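Local coordinates for protein class D beta-lactamase (Fusobacterium nucleatum subsp. polymorphum, PDB 4IED) that probably hydrolyses the lactam ring of penicillins and related antibiotics to give a substituted beta-amino acid, the reaction behind beta-lactam resistance, at residues 21-27 with 241-245; 111-116 with 141-146; 161-165 with 211-215; 62-66 with 129-133. All coordinates share one frame; numbering follows the deposited sequence.

Overall arrangement
All four contacts lie in one penicillin-binding transpeptidase-type domain, built on a six-stranded antiparallel sheet. Contact 1 pairs the first and last helices, 16-25 and 238-249, and so encloses the other three along the chain. Contacts 2 and 4 share helix 108-130, have centres about 13 Å apart and alternate in sequence; Y111 of contact 2 meets T64 of contact 4 in a probable hydrogen bond. Contact 3 sets helix 154-165 against strand 208-216. Its centre is about 13 Å from that of contact 4, and L161 touches F62. V243 of contact 1 packs on F211 of contact 3. Contacts 1 and 2 are farthest apart, about 32 Å between centres. Terminal helices, sheet and helical region with the carboxylated K60 are thereby joined.

Contact 1: residues 21-27 with 241-245; sequences IFERKGL and EIVRE
I242 presents its branches to four residues of 21-27 and forms the dense side of this contact. F22 lies against its CG2 branch, F22 CE1 being 4.2 Å from I242 CG2, and I21 packs beside it, though the exact fit of I21 is doubtful. K25 slides past I242 in the reverse direction, bringing its CD to 3.6 Å from I242 CG1. L27 closes the end of the row, its CD1 3.7 Å from I242 CD1. L27 is turned into place by a Schellman motif: G26 has positive phi, L27 N bonds to F22 O and G26 N weakly to E23 O.

The outer side is charged and looser. The R24 chain bends at chi3 (-31°), bringing its guanidinium to E245, where NH1 donates to E245 OE1 at 3.1 Å. The bond uses the syn lone pair, with guanidinium and carboxylate almost coplanar. K25 NZ, its chain bent at the last two torsions, forms a salt bridge with E245 OE2 at 3.0 Å and a long one with E241 OE1 at 3.8 Å. A water also sits among these three groups, though two of its bonds are doubtfully short. E245 has two deposited conformers, and these bonds belong to one of them.

I242 and F22 also rest on I226 and F31 of the sheet. Two terminal helices running roughly antiparallel, 139° between the short segments' axes, and packed together on the central sheet are characteristic of the serine beta-lactamase fold.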
# COMPACT_ATOMS: atom_id res chain seq x y z
N ILE A 21 9.44 17.61 -10.20
CA ILE A 21 8.16 17.75 -9.51
C ILE A 21 8.40 17.91 -8.00
O ILE A 21 7.79 18.74 -7.36
CB ILE A 21 7.14 16.66 -9.88
CG1 ILE A 21 7.58 15.32 -9.35
CG2 ILE A 21 6.99 16.54 -11.38
CD1 ILE A 21 7.21 15.15 -7.87
N PHE A 22 9.31 17.12 -7.43
CA PHE A 22 9.59 17.24 -6.02
C PHE A 22 10.12 18.63 -5.65
O PHE A 22 9.73 19.22 -4.64
CB PHE A 22 10.56 16.18 -5.55
CG PHE A 22 9.91 14.89 -5.11
CD1 PHE A 22 9.52 13.89 -6.02
CD2 PHE A 22 9.72 14.66 -3.76
CE1 PHE A 22 8.97 12.74 -5.58
CE2 PHE A 22 9.14 13.47 -3.34
CZ PHE A 22 8.79 12.46 -4.27
N GLU A 23 10.97 19.13 -6.51
CA GLU A 23 11.60 20.46 -6.26
C GLU A 23 10.55 21.58 -6.40
O GLU A 23 10.51 22.55 -5.59
CB GLU A 23 12.83 20.68 -7.17
CG GLU A 23 13.94 19.70 -6.80
CD GLU A 23 15.33 19.97 -7.36
OE1 GLU A 23 16.27 19.35 -6.81
OE2 GLU A 23 15.52 20.80 -8.32
N ARG A 24 9.66 21.43 -7.39
CA ARG A 24 8.61 22.43 -7.62
C ARG A 24 7.65 22.53 -6.42
O ARG A 24 7.25 23.63 -5.97
CB ARG A 24 7.79 22.13 -8.88
CG ARG A 24 6.76 23.22 -9.16
CD ARG A 24 5.67 22.74 -10.10
NE ARG A 24 6.16 21.74 -11.05
CZ ARG A 24 5.58 20.55 -11.30
NH1 ARG A 24 4.46 20.17 -10.69
NH2 ARG A 24 6.12 19.75 -12.21
N LYS A 25 7.26 21.35 -5.94
CA LYS A 25 6.29 21.24 -4.84
C LYS A 25 6.95 21.49 -3.49
O LYS A 25 6.28 21.67 -2.49
CB LYS A 25 5.61 19.88 -4.89
CG LYS A 25 4.83 19.71 -6.19
CD LYS A 25 4.26 18.32 -6.33
CE LYS A 25 2.75 18.34 -6.22
NZ LYS A 25 2.06 18.19 -7.53
N GLY A 26 8.29 21.47 -3.47
CA GLY A 26 9.06 21.71 -2.26
C GLY A 26 8.90 20.60 -1.22
O GLY A 26 8.85 20.87 -0.01
N LEU A 27 8.81 19.36 -1.68
CA LEU A 27 8.54 18.20 -0.78
C LEU A 27 9.74 17.33 -0.64
O LEU A 27 10.63 17.30 -1.54
CB LEU A 27 7.37 17.42 -1.33
CG LEU A 27 6.04 18.15 -1.38
CD1 LEU A 27 5.11 17.40 -2.27
CD2 LEU A 27 5.42 18.31 -0.03
N GLU A 241 -1.21 12.98 -6.44
CA GLU A 241 -0.97 13.99 -7.46
C GLU A 241 0.37 13.75 -8.11
O GLU A 241 0.49 13.77 -9.35
CB GLU A 241 -1.02 15.38 -6.85
CG GLU A 241 -2.43 15.86 -6.57
CD GLU A 241 -2.48 17.21 -5.86
OE1 GLU A 241 -1.33 17.87 -5.76
OE2 GLU A 241 -3.62 17.64 -5.44
N ILE A 242 1.43 13.51 -7.34
CA ILE A 242 2.75 13.38 -7.92
C ILE A 242 2.84 12.11 -8.78
O ILE A 242 3.38 12.10 -9.89
CB ILE A 242 3.88 13.36 -6.82
CG1 ILE A 242 3.95 14.76 -6.22
CG2 ILE A 242 5.19 12.82 -7.37
CD1 ILE A 242 4.69 14.82 -4.91
N VAL A 243 2.28 11.03 -8.22
CA VAL A 243 2.23 9.80 -9.02
C VAL A 243 1.50 9.95 -10.34
O VAL A 243 2.06 9.58 -11.42
CB VAL A 243 1.66 8.64 -8.18
CG1 VAL A 243 1.51 7.37 -9.05
CG2 VAL A 243 2.57 8.35 -7.01
N ARG A 244 0.34 10.59 -10.31
CA ARG A 244 -0.39 10.80 -11.59
C ARG A 244 0.36 11.72 -12.50
O ARG A 244 0.34 11.57 -13.71
CB ARG A 244 -1.80 11.31 -11.26
CG ARG A 244 -2.75 10.29 -10.73
CD ARG A 244 -4.13 10.81 -10.38
NE ARG A 244 -5.06 9.74 -10.08
CZ ARG A 244 -5.80 9.16 -11.01
NH1 ARG A 244 -5.73 9.46 -12.28
NH2 ARG A 244 -6.62 8.17 -10.61
N GLU A 245 1.07 12.74 -11.98
CA GLU A 245 1.76 13.68 -12.86
C GLU A 245 2.87 12.92 -13.59
O GLU A 245 3.09 13.11 -14.79
CB GLU A 245 2.29 14.90 -12.05
CG GLU A 245 1.17 15.89 -11.71
CD GLU A 245 1.56 17.18 -11.01
OE1 GLU A 245 2.63 17.74 -11.34
OE2 GLU A 245 0.67 17.65 -10.18
O HOH W 1 -0.36 18.65 -7.88

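Contact 2: residues 111-116 with 141-146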
# COMPACT_ATOMS: atom_id res chain seq x y z
N TYR A 111 -9.46 -3.94 10.02
CA TYR A 111 -8.19 -4.55 9.85
C TYR A 111 -7.50 -4.86 11.19
O TYR A 111 -6.73 -5.84 11.28
CB TYR A 111 -7.30 -3.74 8.90
CG TYR A 111 -7.62 -4.08 7.46
CD1 TYR A 111 -8.62 -3.36 6.76
CD2 TYR A 111 -6.96 -5.12 6.84
CE1 TYR A 111 -9.00 -3.79 5.52
CE2 TYR A 111 -7.34 -5.50 5.56
CZ TYR A 111 -8.32 -4.79 4.91
OH TYR A 111 -8.70 -5.17 3.62
N LYS A 112 -7.84 -4.13 12.24
CA LYS A 112 -7.35 -4.52 13.59
C LYS A 112 -8.04 -5.88 13.96
O LYS A 112 -7.40 -6.78 14.49
CB LYS A 112 -7.63 -3.44 14.57
CG LYS A 112 -6.76 -2.26 14.41
CD LYS A 112 -6.99 -1.23 15.52
CE LYS A 112 -5.96 -0.14 15.52
NZ LYS A 112 -6.09 0.83 16.61
N LYS A 113 -9.34 -6.00 13.74
CA LYS A 113 -10.02 -7.27 13.96
C LYS A 113 -9.39 -8.41 13.17
O LYS A 113 -9.13 -9.50 13.72
CB LYS A 113 -11.49 -7.13 13.57
CG LYS A 113 -12.34 -8.39 13.72
CD LYS A 113 -13.77 -8.09 13.37
CE LYS A 113 -14.64 -9.27 13.56
NZ LYS A 113 -14.49 -9.86 14.93
N LEU A 114 -9.09 -8.17 11.89
CA LEU A 114 -8.39 -9.17 11.09
C LEU A 114 -7.06 -9.61 11.71
O LEU A 114 -6.77 -10.79 11.83
CB LEU A 114 -8.19 -8.63 9.68
CG LEU A 114 -7.57 -9.62 8.66
CD1 LEU A 114 -8.31 -10.87 8.53
CD2 LEU A 114 -7.37 -8.99 7.35
N ALA A 115 -6.26 -8.61 12.10
CA ALA A 115 -4.94 -8.88 12.70
C ALA A 115 -5.12 -9.73 13.95
O ALA A 115 -4.38 -10.67 14.20
CB ALA A 115 -4.16 -7.59 12.94
N ARG A 116 -6.01 -9.29 14.81
CA ARG A 116 -6.19 -10.04 16.06
C ARG A 116 -6.60 -11.49 15.82
O ARG A 116 -6.12 -12.41 16.51
CB ARG A 116 -7.26 -9.42 16.94
CG ARG A 116 -6.85 -8.08 17.45
CD ARG A 116 -7.94 -7.62 18.34
NE ARG A 116 -9.25 -7.40 17.75
CZ ARG A 116 -9.69 -6.23 17.36
NH1 ARG A 116 -8.90 -5.12 17.43
NH2 ARG A 116 -10.99 -6.14 17.04
N ILE A 141 -0.32 -6.69 18.44
CA ILE A 141 -0.84 -7.43 17.25
C ILE A 141 -1.74 -6.55 16.43
O ILE A 141 -1.82 -6.84 15.23
CB ILE A 141 -1.55 -8.78 17.64
CG1 ILE A 141 -1.79 -9.65 16.41
CG2 ILE A 141 -2.80 -8.53 18.40
CD1 ILE A 141 -0.64 -10.16 15.67
N ASP A 142 -2.36 -5.49 16.97
CA ASP A 142 -3.18 -4.64 16.10
C ASP A 142 -2.66 -3.23 15.89
O ASP A 142 -3.42 -2.35 15.42
CB ASP A 142 -4.64 -4.77 16.45
CG ASP A 142 -5.08 -4.00 17.63
OD1 ASP A 142 -4.23 -3.40 18.36
OD2 ASP A 142 -6.31 -4.11 17.97
N LYS A 143 -1.37 -3.05 16.17
CA LYS A 143 -0.73 -1.73 15.99
C LYS A 143 0.57 -1.79 15.26
O LYS A 143 1.17 -0.74 14.98
CB LYS A 143 -0.52 -0.98 17.29
CG LYS A 143 -1.72 -0.80 18.15
CD LYS A 143 -1.29 -0.21 19.50
CE LYS A 143 -2.38 -0.26 20.52
NZ LYS A 143 -2.05 0.57 21.67
N PHE A 144 1.14 -3.00 14.99
CA PHE A 144 2.53 -3.08 14.56
C PHE A 144 2.84 -2.42 13.26
O PHE A 144 3.97 -2.14 13.04
CB PHE A 144 3.02 -4.56 14.53
CG PHE A 144 2.28 -5.44 13.54
CD1 PHE A 144 2.73 -5.54 12.25
CD2 PHE A 144 1.17 -6.21 13.90
CE1 PHE A 144 2.04 -6.27 11.28
CE2 PHE A 144 0.46 -6.91 12.95
CZ PHE A 144 0.95 -7.00 11.66
N TRP A 145 1.84 -2.32 12.35
CA TRP A 145 2.05 -1.67 11.07
C TRP A 145 1.81 -0.16 11.10
O TRP A 145 2.05 0.52 10.11
CB TRP A 145 1.14 -2.26 10.00
CG TRP A 145 -0.36 -1.98 10.29
CD1 TRP A 145 -1.13 -1.06 9.73
CD2 TRP A 145 -1.25 -2.83 11.08
NE1 TRP A 145 -2.40 -1.15 10.17
CE2 TRP A 145 -2.54 -2.24 11.00
CE3 TRP A 145 -1.09 -4.01 11.81
CZ2 TRP A 145 -3.67 -2.78 11.62
CZ3 TRP A 145 -2.17 -4.56 12.41
CH2 TRP A 145 -3.49 -3.94 12.31
N LEU A 146 1.34 0.40 12.23
CA LEU A 146 0.99 1.82 12.33
C LEU A 146 1.84 2.67 13.21
O LEU A 146 1.89 3.92 13.07
CB LEU A 146 -0.53 1.99 12.57
CG LEU A 146 -1.09 1.32 13.70
CD1 LEU A 146 -1.08 2.19 14.91
CD2 LEU A 146 -2.58 0.91 13.38
O HOH W 2 -5.47 -0.92 18.92
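W145 directs the benzene end of its indole at the helix, where K112 and A115 receive it. A115 CB approaches the ring obliquely, 3.7 Å from W145 CZ3, while K112 CA lies near the ring plane at its edge. With CG between the backbone N and the carbonyl carbon (chi1 66°), the indole is laid toward the helix. Its own neighbours pack round it: L146 CD2 lies over one face, offset toward the rim, and the W145 CE3 edge is directed at the centre of the F144 ring.

The loop 141-146 corresponds to part of the omega loop of serine beta-lactamases. In class D enzymes its tryptophan bonds the carboxylated lysine, and here W145 NE1 is hydrogen-bonded to the carbamate of modified K60. Helix 108-130 therefore backs the ring that holds this group.

Nearer the surface, the extended K112 chain crosses D142 obliquely, with CE 3.4 Å from D142 O. Its ammonium does not touch the carboxylate; a water spans them, accepting from K112 NZ at 3.0 Å and donating to D142 OD1 at 2.8 Å. The other carboxylate oxygen serves R116, whose chain bends at chi3, bringing NH1 to D142 OD2 at 2.8 Å. That salt bridge uses the anti lone pair and lies in the guanidinium plane, but the two flat groups are turned 70° apart and the N-H direction is bent (140°). R116 is deposited in two conformers, so the bridge describes one of them. Beside it, I141 CG1 lies 3.6 Å from A115 O.

Contact 3: residues 161-165 with 211-215; sequences LNLLS and FVGWI
S165 and W214 make a CH-pi contact: S165 CB sits over the five-membered ring, 3.5 Å from its centroid and only 6° off the ring normal. The methylene faces the indole while the hydroxyl, at chi1 69°, is turned back over its own backbone and donates to N162 O at 2.8 Å. That hydroxyl approaches from above the carbonyl plane, 39° out of it, and stays within segment 161-165.

The apolar contacts come from two leucines. L161 forks over the strand, CD1 toward V212 and G213, CD2 toward W214: CD1 lies 3.7 Å from V212 CB and makes a van der Waals contact with the G213 backbone, 3.5 Å from G213 N, while CD2 meets the edge of the indole 3.9 Å from W214 CZ3. L164 crosses W214 at about a right angle, its CD2 4.0 Å from W214 CZ3.

W214 also stacks with H194 of the adjoining strand 192-200 and touches K180 of helix 173-182, which places it between sheet and helices in the beta-lactamase core. Helix 154-165 is held on strand 208-216 here mainly by apolar and CH-pi packing, without a hydrogen bond between the segments, and the serine's polar group is satisfied by N162 O of its own segment.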
# COMPACT_ATOMS: atom_id res chain seq x y z
N LEU A 161 4.91 -5.51 -5.04
CA LEU A 161 3.75 -5.14 -5.86
C LEU A 161 3.97 -5.65 -7.29
O LEU A 161 3.02 -6.06 -7.93
CB LEU A 161 3.56 -3.63 -5.83
CG LEU A 161 3.01 -3.18 -4.50
CD1 LEU A 161 3.21 -1.66 -4.33
CD2 LEU A 161 1.52 -3.51 -4.21
N ASN A 162 5.20 -5.61 -7.78
CA ASN A 162 5.52 -6.20 -9.07
C ASN A 162 5.11 -7.68 -9.10
O ASN A 162 4.50 -8.19 -10.06
CB ASN A 162 6.98 -6.01 -9.42
CG ASN A 162 7.31 -6.74 -10.72
OD1 ASN A 162 6.77 -6.47 -11.77
ND2 ASN A 162 8.16 -7.63 -10.60
N LEU A 163 5.42 -8.38 -8.06
CA LEU A 163 5.04 -9.81 -7.94
C LEU A 163 3.49 -10.01 -7.79
O LEU A 163 2.88 -10.86 -8.44
CB LEU A 163 5.79 -10.50 -6.83
CG LEU A 163 7.29 -10.57 -7.02
CD1 LEU A 163 7.97 -10.99 -5.69
CD2 LEU A 163 7.66 -11.41 -8.20
N LEU A 164 2.90 -9.26 -6.88
CA LEU A 164 1.46 -9.35 -6.67
C LEU A 164 0.68 -9.12 -7.98
O LEU A 164 -0.25 -9.84 -8.30
CB LEU A 164 0.98 -8.28 -5.64
CG LEU A 164 -0.53 -8.27 -5.35
CD1 LEU A 164 -1.11 -9.63 -4.90
CD2 LEU A 164 -0.88 -7.19 -4.34
N SER A 165 1.08 -8.12 -8.75
CA SER A 165 0.37 -7.68 -9.97
C SER A 165 0.36 -8.83 -11.03
O SER A 165 -0.47 -8.87 -11.87
CB SER A 165 1.04 -6.45 -10.58
OG SER A 165 2.29 -6.77 -11.13
N PHE A 211 1.80 6.30 -0.93
CA PHE A 211 0.84 5.83 -1.96
C PHE A 211 1.62 4.82 -2.75
O PHE A 211 2.67 5.09 -3.31
CB PHE A 211 0.25 6.98 -2.81
CG PHE A 211 -0.69 6.56 -3.90
CD1 PHE A 211 -1.69 5.65 -3.66
CD2 PHE A 211 -0.57 7.09 -5.15
CE1 PHE A 211 -2.56 5.30 -4.69
CE2 PHE A 211 -1.44 6.73 -6.18
CZ PHE A 211 -2.41 5.87 -5.92
N VAL A 212 1.10 3.59 -2.76
CA VAL A 212 1.76 2.43 -3.44
C VAL A 212 0.75 1.72 -4.31
O VAL A 212 -0.42 1.74 -4.04
CB VAL A 212 2.46 1.45 -2.47
CG1 VAL A 212 3.31 2.23 -1.42
CG2 VAL A 212 1.49 0.57 -1.77
N GLY A 213 1.28 1.09 -5.37
CA GLY A 213 0.34 0.38 -6.27
C GLY A 213 1.04 -0.04 -7.56
O GLY A 213 2.24 -0.19 -7.63
N TRP A 214 0.23 -0.18 -8.58
CA TRP A 214 0.71 -0.43 -9.90
C TRP A 214 -0.34 -0.03 -10.94
O TRP A 214 -1.50 0.14 -10.66
CB TRP A 214 1.08 -1.93 -10.12
CG TRP A 214 -0.14 -2.85 -10.14
CD1 TRP A 214 -0.76 -3.35 -11.26
CD2 TRP A 214 -0.73 -3.51 -9.00
NE1 TRP A 214 -1.75 -4.22 -10.86
CE2 TRP A 214 -1.81 -4.28 -9.49
CE3 TRP A 214 -0.58 -3.39 -7.64
CZ2 TRP A 214 -2.62 -5.03 -8.64
CZ3 TRP A 214 -1.36 -4.13 -6.81
CH2 TRP A 214 -2.42 -4.88 -7.28
N ILE A 215 0.15 0.06 -12.19
CA ILE A 215 -0.66 0.41 -13.38
C ILE A 215 -0.33 -0.67 -14.40
O ILE A 215 0.82 -0.86 -14.80
CB ILE A 215 -0.38 1.78 -13.97
CG1 ILE A 215 -0.71 2.84 -12.97
CG2 ILE A 215 -1.28 2.01 -15.18
CD1 ILE A 215 -0.38 4.23 -13.43

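Contact 4: residues 62-66 with 129-133; sequences FNTLI and KLNYG
Two sequence elements of the class D active-site region meet here: the first turn of helix 62-69, just after the carboxylated K60, and the Tyr-Gly-Asn motif that begins at Y132, with F62 touching both L130 and Y132. The F62 ring inclines against Y132, the planes 58° apart and the centroids separated by 5.7 Å. Its CD2 lies near the plane of the tyrosine ring at the edge, 3.6 Å from Y132 CE2. Y132 reaches that position with its CG anti to the backbone N (chi1 -172°).

Between L130 and Y132 the chain leaves helix 108-130 through a Schellman motif. N131 takes the positive phi; L130 and Y132, before and after it, both point toward 62-66. N134, third residue of the Tyr-Gly-Asn motif, binds magnesium in a structure of this protein, though none is bound there in this model.

L130 fits among three side chains of the helix turn. Its CD1 methyl lies 4.0 Å from F62 CD1 and also 4.0 Å from I66 CD1, while its CD2 is 4.2 Å from L65 CD2. L160 of helix 154-165 touches both F62 and Y132, and Y132 meets F59 edge-to-face.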
# COMPACT_ATOMS: atom_id res chain seq x y z
N PHE A 62 -1.45 -6.34 2.10
CA PHE A 62 -0.92 -7.58 2.51
C PHE A 62 -1.58 -8.24 3.68
O PHE A 62 -1.58 -9.47 3.81
CB PHE A 62 0.61 -7.45 2.60
CG PHE A 62 1.18 -7.11 1.28
CD1 PHE A 62 1.34 -8.10 0.30
CD2 PHE A 62 1.52 -5.82 0.89
CE1 PHE A 62 1.75 -7.79 -0.96
CE2 PHE A 62 1.97 -5.54 -0.35
CZ PHE A 62 2.11 -6.50 -1.29
N ASN A 63 -2.10 -7.46 4.65
CA ASN A 63 -2.92 -7.98 5.69
C ASN A 63 -4.11 -8.75 5.04
O ASN A 63 -4.43 -9.89 5.48
CB ASN A 63 -3.35 -6.81 6.62
CG ASN A 63 -3.87 -7.26 7.98
OD1 ASN A 63 -3.95 -8.42 8.33
ND2 ASN A 63 -4.25 -6.27 8.82
N THR A 64 -4.72 -8.16 4.02
CA THR A 64 -5.84 -8.86 3.35
C THR A 64 -5.38 -10.20 2.75
O THR A 64 -6.04 -11.24 2.96
CB THR A 64 -6.36 -8.04 2.16
OG1 THR A 64 -6.74 -6.69 2.61
CG2 THR A 64 -7.59 -8.71 1.54
N LEU A 65 -4.18 -10.20 2.12
CA LEU A 65 -3.70 -11.45 1.47
C LEU A 65 -3.46 -12.52 2.49
O LEU A 65 -3.86 -13.68 2.32
CB LEU A 65 -2.46 -11.12 0.70
CG LEU A 65 -1.84 -12.18 -0.11
CD1 LEU A 65 -2.75 -12.79 -1.19
CD2 LEU A 65 -0.51 -11.81 -0.70
N ILE A 66 -2.83 -12.18 3.62
CA ILE A 66 -2.61 -13.16 4.65
C ILE A 66 -3.90 -13.63 5.28
O ILE A 66 -4.09 -14.82 5.61
CB ILE A 66 -1.70 -12.58 5.76
CG1 ILE A 66 -0.31 -12.25 5.17
CG2 ILE A 66 -1.55 -13.49 6.92
CD1 ILE A 66 0.54 -11.30 6.02
N LYS A 129 6.71 -15.25 4.91
CA LYS A 129 6.47 -15.82 3.56
C LYS A 129 6.63 -14.73 2.49
O LYS A 129 7.18 -14.99 1.39
CB LYS A 129 5.14 -16.46 3.50
CG LYS A 129 5.10 -17.82 4.14
CD LYS A 129 3.66 -18.12 4.48
CE LYS A 129 2.89 -18.38 3.24
NZ LYS A 129 1.60 -18.99 3.68
N LEU A 130 6.16 -13.51 2.78
CA LEU A 130 6.35 -12.35 1.95
C LEU A 130 7.70 -11.70 1.97
O LEU A 130 8.00 -10.82 1.18
CB LEU A 130 5.31 -11.26 2.31
CG LEU A 130 3.86 -11.56 2.00
CD1 LEU A 130 2.90 -10.74 2.83
CD2 LEU A 130 3.53 -11.52 0.50
N ASN A 131 8.53 -12.08 2.98
CA ASN A 131 9.73 -11.39 3.31
C ASN A 131 9.49 -9.84 3.39
O ASN A 131 10.23 -9.05 2.83
CB ASN A 131 10.84 -11.65 2.33
CG ASN A 131 12.18 -11.18 2.85
OD1 ASN A 131 12.50 -11.29 4.06
ND2 ASN A 131 13.00 -10.69 1.94
N TYR A 132 8.41 -9.46 4.09
CA TYR A 132 7.86 -8.09 4.12
C TYR A 132 8.67 -7.18 5.02
O TYR A 132 8.61 -7.25 6.27
CB TYR A 132 6.38 -8.11 4.60
CG TYR A 132 5.68 -6.77 4.48
CD1 TYR A 132 5.84 -5.81 5.42
CD2 TYR A 132 4.81 -6.49 3.40
CE1 TYR A 132 5.21 -4.58 5.26
CE2 TYR A 132 4.20 -5.28 3.27
CZ TYR A 132 4.38 -4.30 4.20
OH TYR A 132 3.71 -3.12 4.11
N GLY A 133 9.43 -6.25 4.42
CA GLY A 133 10.18 -5.32 5.20
C GLY A 133 11.02 -5.97 6.27
O GLY A 133 11.66 -7.00 6.03